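3-hydroxyacyl-CoA dehydrogenase (Brucella suis, PDB 4O5O) probably catalyses the nucleotide-dependent oxidation of 3-hydroxyacyl-CoA to 3-ketoacyl-CoA, as a member of the short-chain dehydrogenase family. Local coordinates at residues B[39-45]-B[60-66]; B[97-103]-B[164-169]; B[193-197]-B[241-245]. One frame throughout, in Å; residues are numbered along the deposited sequence.

Overall arrangement
The chain is built round a seven-stranded parallel sheet of Rossmann type, and of its three contacts only contact 1 pairs the two strands of a beta-alpha-beta unit. From the N terminus, contact 1 closes first: strand 39-44 leads through helix 47-57 into strand 61-65, an outermost strand of the sheet within the chain. Contact 2 then spans some sixty residues, bringing the loop after strand 90-93 against the start of helix 167-187. That helix leads into strand 192-199, where contact 3 opens; it closes on the end of helix 231-243, which covers the sheet. The contacts follow in series, neither nested nor crossing; contacts 1 and 3 reach the same sheet, with centres about 21 Å apart.

Contact 1 (B[39-45]-B[60-66]); sequences KVVLLDV and SARFQRT. With EDO (1,2-ethanediol), chain E.
Strands 39-44 and 61-65 are the two parallel neighbours of a beta-alpha-beta crossover through helix 47-57, and Val40, Leu42 and Asp44 meet Ser60, Arg62, Gln64 and Thr66 along it. The strand axes differ by 22°. Val40 N donates to Ser60 O and Arg62 N to Val40 O, and the ladder continues with Leu42 N to Arg62 O at 2.7 Å and Gln64 N to Leu42 O at 2.9 Å. Farther on the strands draw apart, yet Thr66 N still reaches Asp44 O at 3.0 Å.

On the face toward helix 47-57, Leu42 CD1 touches Ala61 CB at 3.9 Å. Phe63, with CG trans to its backbone nitrogen (chi1 173°), lays its ring obliquely along the neighbouring strand: CD1 is 3.2 Å from Leu42 O, and CE1 meets Asp44 CB at 3.9 Å. On the other face the CD2 branch of Leu43 lies beside Thr66 OG1, a hydroxyl that donates to Gln64 O within its own segment.

At the C-terminal end of the pair Arg65 folds over Val45. Its NE donates to Val45 O at 3.0 Å in a bent bond (139°), while Val45 CG1 sits over the centre of the guanidinium face. A water joins Val45 O to Arg65 NH2, and a 1,2-ethanediol, probably from the crystallisation liquor, also donates to Val45 O.

Asp44 turns its carboxylate to Asn46 N and to Gly22 N, in what is probably the glycine-rich turn of the nucleotide site. The ladder holds the strand end and these two bonds set the carboxylate, consistent with the role of an acidic residue at this place in NAD-dependent relatives, where it commonly receives the adenosine ribose.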
loop_
_atom_site.group_PDB
_atom_site.type_symbol
_atom_site.label_atom_id
_atom_site.label_comp_id
_atom_site.label_asym_id
_atom_site.label_seq_id
_atom_site.Cartn_x
_atom_site.Cartn_y
_atom_site.Cartn_z
ATOM N N LYS B 39 16.454 -16.384 26.932
ATOM C CA LYS B 39 17.894 -16.333 26.757
ATOM C C LYS B 39 18.123 -15.488 25.514
ATOM O O LYS B 39 17.301 -15.508 24.598
ATOM C CB LYS B 39 18.503 -17.719 26.524
ATOM C CG LYS B 39 18.127 -18.779 27.537
ATOM C CD LYS B 39 18.526 -18.373 28.937
ATOM C CE LYS B 39 18.455 -19.589 29.841
ATOM N NZ LYS B 39 18.470 -19.204 31.272
ATOM N N VAL B 40 19.240 -14.756 25.479
ATOM C CA VAL B 40 19.551 -13.873 24.350
ATOM C C VAL B 40 20.991 -14.020 23.888
ATOM O O VAL B 40 21.922 -14.025 24.701
ATOM C CB VAL B 40 19.356 -12.385 24.678
ATOM C CG1 VAL B 40 19.672 -11.535 23.455
ATOM C CG2 VAL B 40 17.944 -12.115 25.162
ATOM N N VAL B 41 21.152 -14.127 22.571
ATOM C CA VAL B 41 22.439 -14.083 21.945
ATOM C C VAL B 41 22.473 -12.761 21.181
ATOM O O VAL B 41 21.773 -12.591 20.171
ATOM C CB VAL B 41 22.701 -15.306 21.047
ATOM C CG1 VAL B 41 24.085 -15.209 20.423
ATOM C CG2 VAL B 41 22.604 -16.583 21.871
ATOM N N LEU B 42 23.265 -11.831 21.713
ATOM C CA LEU B 42 23.467 -10.518 21.109
ATOM C C LEU B 42 24.525 -10.598 20.017
ATOM O O LEU B 42 25.621 -11.125 20.244
ATOM C CB LEU B 42 23.934 -9.511 22.171
ATOM C CG LEU B 42 22.935 -9.073 23.256
ATOM C CD1 LEU B 42 22.827 -10.099 24.358
ATOM C CD2 LEU B 42 23.417 -7.756 23.869
ATOM N N LEU B 43 24.194 -10.049 18.849
ATOM C CA LEU B 43 25.086 -9.993 17.696
ATOM C C LEU B 43 25.265 -8.530 17.290
ATOM O O LEU B 43 24.280 -7.790 17.182
ATOM C CB LEU B 43 24.510 -10.807 16.538
ATOM C CG LEU B 43 24.076 -12.243 16.808
ATOM C CD1 LEU B 43 23.547 -12.840 15.519
ATOM C CD2 LEU B 43 25.234 -13.068 17.327
ATOM N N ASP B 44 26.519 -8.103 17.082
ATOM C CA ASP B 44 26.791 -6.720 16.661
ATOM C C ASP B 44 28.200 -6.677 16.118
ATOM O O ASP B 44 29.045 -7.514 16.505
ATOM C CB ASP B 44 26.603 -5.739 17.842
ATOM C CG ASP B 44 26.268 -4.310 17.407
ATOM O OD1 ASP B 44 27.063 -3.703 16.642
ATOM O OD2 ASP B 44 25.192 -3.801 17.823
ATOM N N VAL B 45 28.469 -5.740 15.206
ATOM C CA VAL B 45 29.880 -5.472 14.849
ATOM C C VAL B 45 30.627 -4.695 15.912
ATOM O O VAL B 45 31.856 -4.704 15.938
ATOM C CB VAL B 45 30.093 -4.709 13.526
ATOM C CG1 VAL B 45 30.018 -5.658 12.367
ATOM C CG2 VAL B 45 29.148 -3.532 13.385
ATOM N N SER B 60 21.824 -14.942 31.443
ATOM C CA SER B 60 20.904 -15.286 30.354
ATOM C C SER B 60 21.306 -14.683 28.989
ATOM O O SER B 60 20.640 -14.944 27.986
ATOM C CB SER B 60 19.464 -14.898 30.717
ATOM O OG SER B 60 18.996 -15.717 31.774
ATOM N N ALA B 61 22.403 -13.921 28.949
ATOM C CA ALA B 61 22.870 -13.284 27.729
ATOM C C ALA B 61 24.274 -13.749 27.330
ATOM O O ALA B 61 25.123 -14.048 28.180
ATOM C CB ALA B 61 22.841 -11.769 27.869
ATOM N N ARG B 62 24.507 -13.800 26.018
ATOM C CA ARG B 62 25.837 -13.973 25.441
ATOM C C ARG B 62 25.997 -12.981 24.302
ATOM O O ARG B 62 25.014 -12.596 23.679
ATOM C CB ARG B 62 26.013 -15.393 24.877
ATOM C CG ARG B 62 25.793 -16.547 25.837
ATOM C CD ARG B 62 26.922 -16.735 26.848
ATOM N NE ARG B 62 26.664 -17.939 27.638
ATOM C CZ ARG B 62 25.834 -18.004 28.681
ATOM N NH1 ARG B 62 25.201 -16.924 29.121
ATOM N NH2 ARG B 62 25.629 -19.163 29.288
ATOM N N PHE B 63 27.221 -12.588 23.997
ATOM C CA PHE B 63 27.548 -11.771 22.846
ATOM C C PHE B 63 28.513 -12.484 21.910
ATOM O O PHE B 63 29.454 -13.160 22.346
ATOM C CB PHE B 63 28.223 -10.463 23.299
ATOM C CG PHE B 63 28.749 -9.626 22.153
ATOM C CD1 PHE B 63 27.874 -9.042 21.252
ATOM C CD2 PHE B 63 30.111 -9.444 21.960
ATOM C CE1 PHE B 63 28.336 -8.296 20.170
ATOM C CE2 PHE B 63 30.594 -8.685 20.893
ATOM C CZ PHE B 63 29.699 -8.102 19.991
ATOM N N GLN B 64 28.276 -12.334 20.612
ATOM C CA GLN B 64 29.267 -12.702 19.593
ATOM C C GLN B 64 29.365 -11.617 18.544
ATOM O O GLN B 64 28.376 -11.270 17.892
ATOM C CB GLN B 64 28.926 -14.019 18.901
ATOM C CG GLN B 64 29.928 -14.388 17.798
ATOM C CD GLN B 64 31.399 -14.478 18.215
ATOM O OE1 GLN B 64 32.303 -13.886 17.587
ATOM N NE2 GLN B 64 31.649 -15.226 19.235
ATOM N N ARG B 65 30.576 -11.128 18.333
ATOM C CA ARG B 65 30.832 -10.103 17.356
ATOM C C ARG B 65 30.578 -10.734 15.993
ATOM O O ARG B 65 31.127 -11.790 15.693
ATOM C CB ARG B 65 32.269 -9.596 17.499
ATOM C CG ARG B 65 32.559 -8.286 16.796
ATOM C CD ARG B 65 32.792 -8.414 15.310
ATOM N NE ARG B 65 33.216 -7.133 14.745
ATOM C CZ ARG B 65 33.605 -6.934 13.487
ATOM N NH1 ARG B 65 33.591 -7.913 12.596
ATOM N NH2 ARG B 65 33.986 -5.708 13.116
ATOM N N THR B 66 29.762 -10.051 15.174
ATOM C CA THR B 66 29.210 -10.643 13.954
ATOM C C THR B 66 28.991 -9.560 12.919
ATOM O O THR B 66 28.356 -8.568 13.233
ATOM C CB THR B 66 27.828 -11.249 14.266
ATOM O OG1 THR B 66 27.950 -12.267 15.273
ATOM C CG2 THR B 66 27.175 -11.903 13.024
HETATM C C1 EDO E . 34.263 -2.856 17.470
HETATM O O1 EDO E . 34.689 -4.170 17.055
HETATM C C2 EDO E . 35.128 -2.256 18.574
HETATM O O2 EDO E . 34.445 -2.278 19.826
HETATM O O HOH W 1 33.821 -3.042 14.513
#

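Contact 2 (B[97-103]-B[164-169])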
loop_
_atom_site.group_PDB
_atom_site.type_symbol
_atom_site.label_atom_id
_atom_site.label_comp_id
_atom_site.label_asym_id
_atom_site.label_seq_id
_atom_site.Cartn_x
_atom_site.Cartn_y
_atom_site.Cartn_z
ATOM N N VAL B 97 21.932 0.627 9.034
ATOM C CA VAL B 97 22.522 1.936 8.902
ATOM C C VAL B 97 21.559 2.806 8.108
ATOM O O VAL B 97 20.884 2.332 7.216
ATOM C CB VAL B 97 23.926 1.895 8.208
ATOM C CG1 VAL B 97 24.891 1.121 9.096
ATOM C CG2 VAL B 97 23.886 1.252 6.815
ATOM N N ALA B 98 21.534 4.086 8.424
ATOM C CA ALA B 98 20.545 5.012 7.842
ATOM C C ALA B 98 21.186 6.306 7.323
ATOM O O ALA B 98 20.844 7.413 7.738
ATOM C CB ALA B 98 19.468 5.323 8.873
ATOM N N PRO B 99 22.137 6.177 6.394
ATOM C CA PRO B 99 22.744 7.392 5.886
ATOM C C PRO B 99 21.777 8.169 4.994
ATOM O O PRO B 99 20.735 7.635 4.557
ATOM C CB PRO B 99 23.937 6.869 5.097
ATOM C CG PRO B 99 23.465 5.548 4.569
ATOM C CD PRO B 99 22.553 4.980 5.633
ATOM N N GLY B 100 22.086 9.453 4.839
ATOM C CA GLY B 100 21.449 10.306 3.848
ATOM C C GLY B 100 22.466 10.709 2.808
ATOM O O GLY B 100 23.591 11.086 3.137
ATOM N N GLU B 101 22.097 10.579 1.549
ATOM C CA GLU B 101 22.981 11.001 0.473
ATOM C C GLU B 101 22.109 11.244 -0.745
ATOM O O GLU B 101 21.292 10.399 -1.130
ATOM C CB GLU B 101 24.022 9.906 0.166
ATOM C CG GLU B 101 25.061 10.364 -0.869
ATOM C CD GLU B 101 26.160 9.326 -1.117
ATOM O OE1 GLU B 101 26.183 8.301 -0.386
ATOM O OE2 GLU B 101 26.994 9.544 -2.040
ATOM N N LYS B 102 22.208 12.434 -1.320
ATOM C CA LYS B 102 21.443 12.761 -2.490
ATOM C C LYS B 102 21.882 11.971 -3.719
ATOM O O LYS B 102 23.067 11.653 -3.886
ATOM C CB LYS B 102 21.568 14.247 -2.798
ATOM C CG LYS B 102 20.813 15.099 -1.809
ATOM C CD LYS B 102 20.898 16.562 -2.203
ATOM C CE LYS B 102 20.213 17.436 -1.176
ATOM N NZ LYS B 102 20.167 18.821 -1.713
ATOM N N VAL B 103 20.921 11.702 -4.603
ATOM C CA VAL B 103 21.212 11.146 -5.917
ATOM C C VAL B 103 22.189 12.080 -6.660
ATOM O O VAL B 103 23.162 11.610 -7.255
ATOM C CB VAL B 103 19.934 10.955 -6.731
ATOM C CG1 VAL B 103 20.249 10.459 -8.143
ATOM C CG2 VAL B 103 19.002 9.973 -6.033
ATOM N N ILE B 164 13.997 13.044 0.642
ATOM C CA ILE B 164 15.176 13.411 -0.113
ATOM C C ILE B 164 16.433 12.927 0.628
ATOM O O ILE B 164 16.581 13.176 1.816
ATOM C CB ILE B 164 15.214 14.933 -0.364
ATOM C CG1 ILE B 164 14.035 15.334 -1.276
ATOM C CG2 ILE B 164 16.558 15.350 -0.940
ATOM C CD1 ILE B 164 13.824 16.842 -1.402
ATOM N N GLY B 165 17.323 12.250 -0.085
ATOM C CA GLY B 165 18.521 11.668 0.513
ATOM C C GLY B 165 18.434 10.202 0.910
ATOM O O GLY B 165 19.444 9.617 1.272
ATOM N N GLN B 166 17.226 9.620 0.838
ATOM C CA GLN B 166 17.002 8.272 1.325
ATOM C C GLN B 166 16.874 7.190 0.234
ATOM O O GLN B 166 16.336 6.123 0.495
ATOM C CB GLN B 166 15.765 8.234 2.245
ATOM C CG GLN B 166 15.952 9.026 3.523
ATOM C CD GLN B 166 14.900 8.687 4.542
ATOM O OE1 GLN B 166 13.701 8.829 4.309
ATOM N NE2 GLN B 166 15.345 8.245 5.697
ATOM N N ALA B 167 17.389 7.423 -0.970
ATOM C CA ALA B 167 17.285 6.376 -1.989
ATOM C C ALA B 167 17.813 5.046 -1.484
ATOM O O ALA B 167 17.134 4.021 -1.637
ATOM C CB ALA B 167 17.979 6.779 -3.279
ATOM N N ALA B 168 19.025 5.033 -0.925
ATOM C CA ALA B 168 19.606 3.777 -0.484
ATOM C C ALA B 168 18.853 3.189 0.697
ATOM O O ALA B 168 18.529 1.982 0.713
ATOM C CB ALA B 168 21.077 3.935 -0.136
ATOM N N TYR B 169 18.569 4.018 1.696
ATOM C CA TYR B 169 17.866 3.512 2.870
ATOM C C TYR B 169 16.482 2.991 2.510
ATOM O O TYR B 169 16.110 1.879 2.916
ATOM C CB TYR B 169 17.802 4.614 3.928
ATOM C CG TYR B 169 17.314 4.145 5.254
ATOM C CD1 TYR B 169 18.033 3.193 5.962
ATOM C CD2 TYR B 169 16.165 4.656 5.812
ATOM C CE1 TYR B 169 17.626 2.765 7.194
ATOM C CE2 TYR B 169 15.743 4.235 7.056
ATOM C CZ TYR B 169 16.476 3.292 7.737
ATOM O OH TYR B 169 16.019 2.889 8.980
HETATM O O HOH W 2 19.960 6.521 2.132
HETATM O O HOH W 3 18.289 8.294 6.104
HETATM O O HOH W 4 18.808 9.626 -2.168
#
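Ala98 and Tyr169 form one tight end of this contact, and Glu101 with Gly165 the other. The Ala98 methyl lies over a face of the Tyr169 ring, its CB 3.9 Å from the ring centroid in a CH-pi contact displaced toward CE1. Tyr169 reaches it with CG trans to its backbone nitrogen (chi1 -170°), which also brings CD1 to 3.2 Å from Val97 O. Glu101 N donates an almost straight bond (168°) to a lone pair of Gly165 O, 2.8 Å away. At the phi of Gly165 (96°) a side chain would press on Ile164 O, and the bare CA lets the loop come close.

By contrast, Ala98 to Gly100 and Lys102 are exposed, and much of the joining passes through water. One water accepts from Tyr169 N and lies between Pro99 O and Gly165 O; another links Pro99 O to Gln166 NE2; a third carries Glu101 O to Ala167 N. Lys102 CE meets Ile164 CG2 only loosely, at 4.2 Å. Leu130 and Phe127 of the second subunit pack on Val103 and Ala167.

Tyr169 occupies the tyrosine position of the Tyr-X-X-X-Lys motif, with Asn122 and Ser156 beside it, consistent with the active site of a short-chain dehydrogenase.

Contact 3 (B[193-197]-B[241-245]); sequences RVMTI and IVENQ
The 193-197 part of strand 192-199 packs against the last turn of helix 231-243, with Met195 CA and Ile241 CA 7.7 Å apart, so side chains must bridge the gap. Arg193 does most of this. A bend at chi3 (-69°) turns its guanidinium toward the helix end, where it meets Ile241 O end-on: NH1 donates at 2.9 Å and NH2 at 3.0 Å, the carbonyl oxygen lying in the guanidinium plane. One oxygen is thus gripped by two nitrogens. Gln245 CA covers one face of the group over its centre, and Arg193 CD lies 3.2 Å from Gln245 O. NE forms a salt bridge with Glu147, and NH1 also bonds Leu247 O; among carbonyls at a helix C terminus, the buried charge is probably stabilised further.

Farther along the strand, Met195 and Ile197 meet two branches of Ile241. CG2 touches Met195 CG at 3.7 Å, while CD1 reaches Ile197 CG1, also at 3.7 Å. Asn244 ND2 bonds Glu233 O of the third subunit; Gln245 bonds Gln144 O of its own chain through NE2 and Arg227 of the third subunit through OE1. Apolar helix-on-sheet packing joined to bonds at the helix end illustrates the layered alpha/beta construction of the Rossmann fold.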
loop_
_atom_site.group_PDB
_atom_site.type_symbol
_atom_site.label_atom_id
_atom_site.label_comp_id
_atom_site.label_asym_id
_atom_site.label_seq_id
_atom_site.Cartn_x
_atom_site.Cartn_y
_atom_site.Cartn_z
ATOM N N ARG B 193 6.923 -18.271 11.579
ATOM C CA ARG B 193 6.313 -16.996 11.160
ATOM C C ARG B 193 7.370 -15.961 10.819
ATOM O O ARG B 193 8.497 -16.004 11.360
ATOM C CB ARG B 193 5.408 -16.465 12.281
ATOM C CG ARG B 193 4.157 -17.289 12.483
ATOM C CD ARG B 193 3.166 -16.649 13.411
ATOM N NE ARG B 193 3.666 -16.624 14.777
ATOM C CZ ARG B 193 3.833 -15.556 15.559
ATOM N NH1 ARG B 193 3.542 -14.325 15.154
ATOM N NH2 ARG B 193 4.284 -15.720 16.782
ATOM N N VAL B 194 6.995 -15.031 9.936
ATOM C CA VAL B 194 7.886 -13.980 9.492
ATOM C C VAL B 194 7.080 -12.696 9.471
ATOM O O VAL B 194 6.057 -12.599 8.770
ATOM C CB VAL B 194 8.466 -14.278 8.095
ATOM C CG1 VAL B 194 9.493 -13.233 7.711
ATOM C CG2 VAL B 194 9.076 -15.665 8.043
ATOM N N MET B 195 7.563 -11.721 10.249
ATOM C CA MET B 195 6.937 -10.419 10.394
ATOM C C MET B 195 7.953 -9.323 10.272
ATOM O O MET B 195 9.144 -9.532 10.506
ATOM C CB MET B 195 6.302 -10.305 11.772
ATOM C CG MET B 195 4.984 -11.048 11.915
ATOM S SD MET B 195 3.639 -10.288 11.026
ATOM C CE MET B 195 3.618 -8.640 11.740
ATOM N N THR B 196 7.466 -8.136 9.949
ATOM C CA THR B 196 8.318 -6.951 9.831
ATOM C C THR B 196 7.710 -5.791 10.566
ATOM O O THR B 196 6.506 -5.581 10.507
ATOM C CB THR B 196 8.536 -6.608 8.347
ATOM O OG1 THR B 196 9.244 -7.698 7.766
ATOM C CG2 THR B 196 9.333 -5.323 8.144
ATOM N N ILE B 197 8.545 -5.059 11.302
ATOM C CA ILE B 197 8.151 -3.791 11.905
ATOM C C ILE B 197 8.808 -2.676 11.117
ATOM O O ILE B 197 10.009 -2.776 10.804
ATOM C CB ILE B 197 8.573 -3.680 13.389
ATOM C CG1 ILE B 197 7.954 -4.786 14.251
ATOM C CG2 ILE B 197 8.261 -2.313 13.961
ATOM C CD1 ILE B 197 8.538 -4.968 15.648
ATOM N N ILE B 241 4.323 -9.576 18.874
ATOM C CA ILE B 241 4.381 -10.431 17.689
ATOM C C ILE B 241 4.727 -11.862 18.086
ATOM O O ILE B 241 4.171 -12.805 17.568
ATOM C CB ILE B 241 5.380 -9.858 16.655
ATOM C CG1 ILE B 241 4.854 -8.542 16.051
ATOM C CG2 ILE B 241 5.714 -10.874 15.567
ATOM C CD1 ILE B 241 5.893 -7.743 15.276
ATOM N N VAL B 242 5.664 -12.019 19.007
ATOM C CA VAL B 242 6.032 -13.360 19.454
ATOM C C VAL B 242 4.803 -14.070 20.051
ATOM O O VAL B 242 4.541 -15.233 19.766
ATOM C CB VAL B 242 7.233 -13.314 20.418
ATOM C CG1 VAL B 242 7.448 -14.685 21.026
ATOM C CG2 VAL B 242 8.481 -12.832 19.680
ATOM N N GLU B 243 4.035 -13.344 20.853
ATOM C CA GLU B 243 2.873 -13.923 21.546
ATOM C C GLU B 243 1.670 -14.203 20.653
ATOM O O GLU B 243 0.931 -15.173 20.886
ATOM C CB GLU B 243 2.406 -12.994 22.660
ATOM C CG GLU B 243 3.355 -12.867 23.816
ATOM C CD GLU B 243 2.848 -11.948 24.911
ATOM O OE1 GLU B 243 1.964 -11.060 24.671
ATOM O OE2 GLU B 243 3.352 -12.115 26.032
ATOM N N ASN B 244 1.458 -13.334 19.664
ATOM C CA ASN B 244 0.214 -13.340 18.881
ATOM C C ASN B 244 0.396 -14.125 17.582
ATOM O O ASN B 244 0.913 -13.601 16.594
ATOM C CB ASN B 244 -0.272 -11.924 18.584
ATOM C CG ASN B 244 -1.688 -11.908 18.074
ATOM O OD1 ASN B 244 -2.171 -12.892 17.513
ATOM N ND2 ASN B 244 -2.368 -10.803 18.279
ATOM N N GLN B 245 0.025 -15.403 17.628
ATOM C CA GLN B 245 0.309 -16.327 16.545
ATOM C C GLN B 245 -0.358 -15.942 15.218
ATOM O O GLN B 245 0.091 -16.373 14.160
ATOM C CB GLN B 245 -0.126 -17.744 16.946
ATOM C CG GLN B 245 0.388 -18.839 16.026
ATOM C CD GLN B 245 0.225 -20.208 16.634
ATOM O OE1 GLN B 245 -0.888 -20.760 16.698
ATOM N NE2 GLN B 245 1.324 -20.751 17.126
#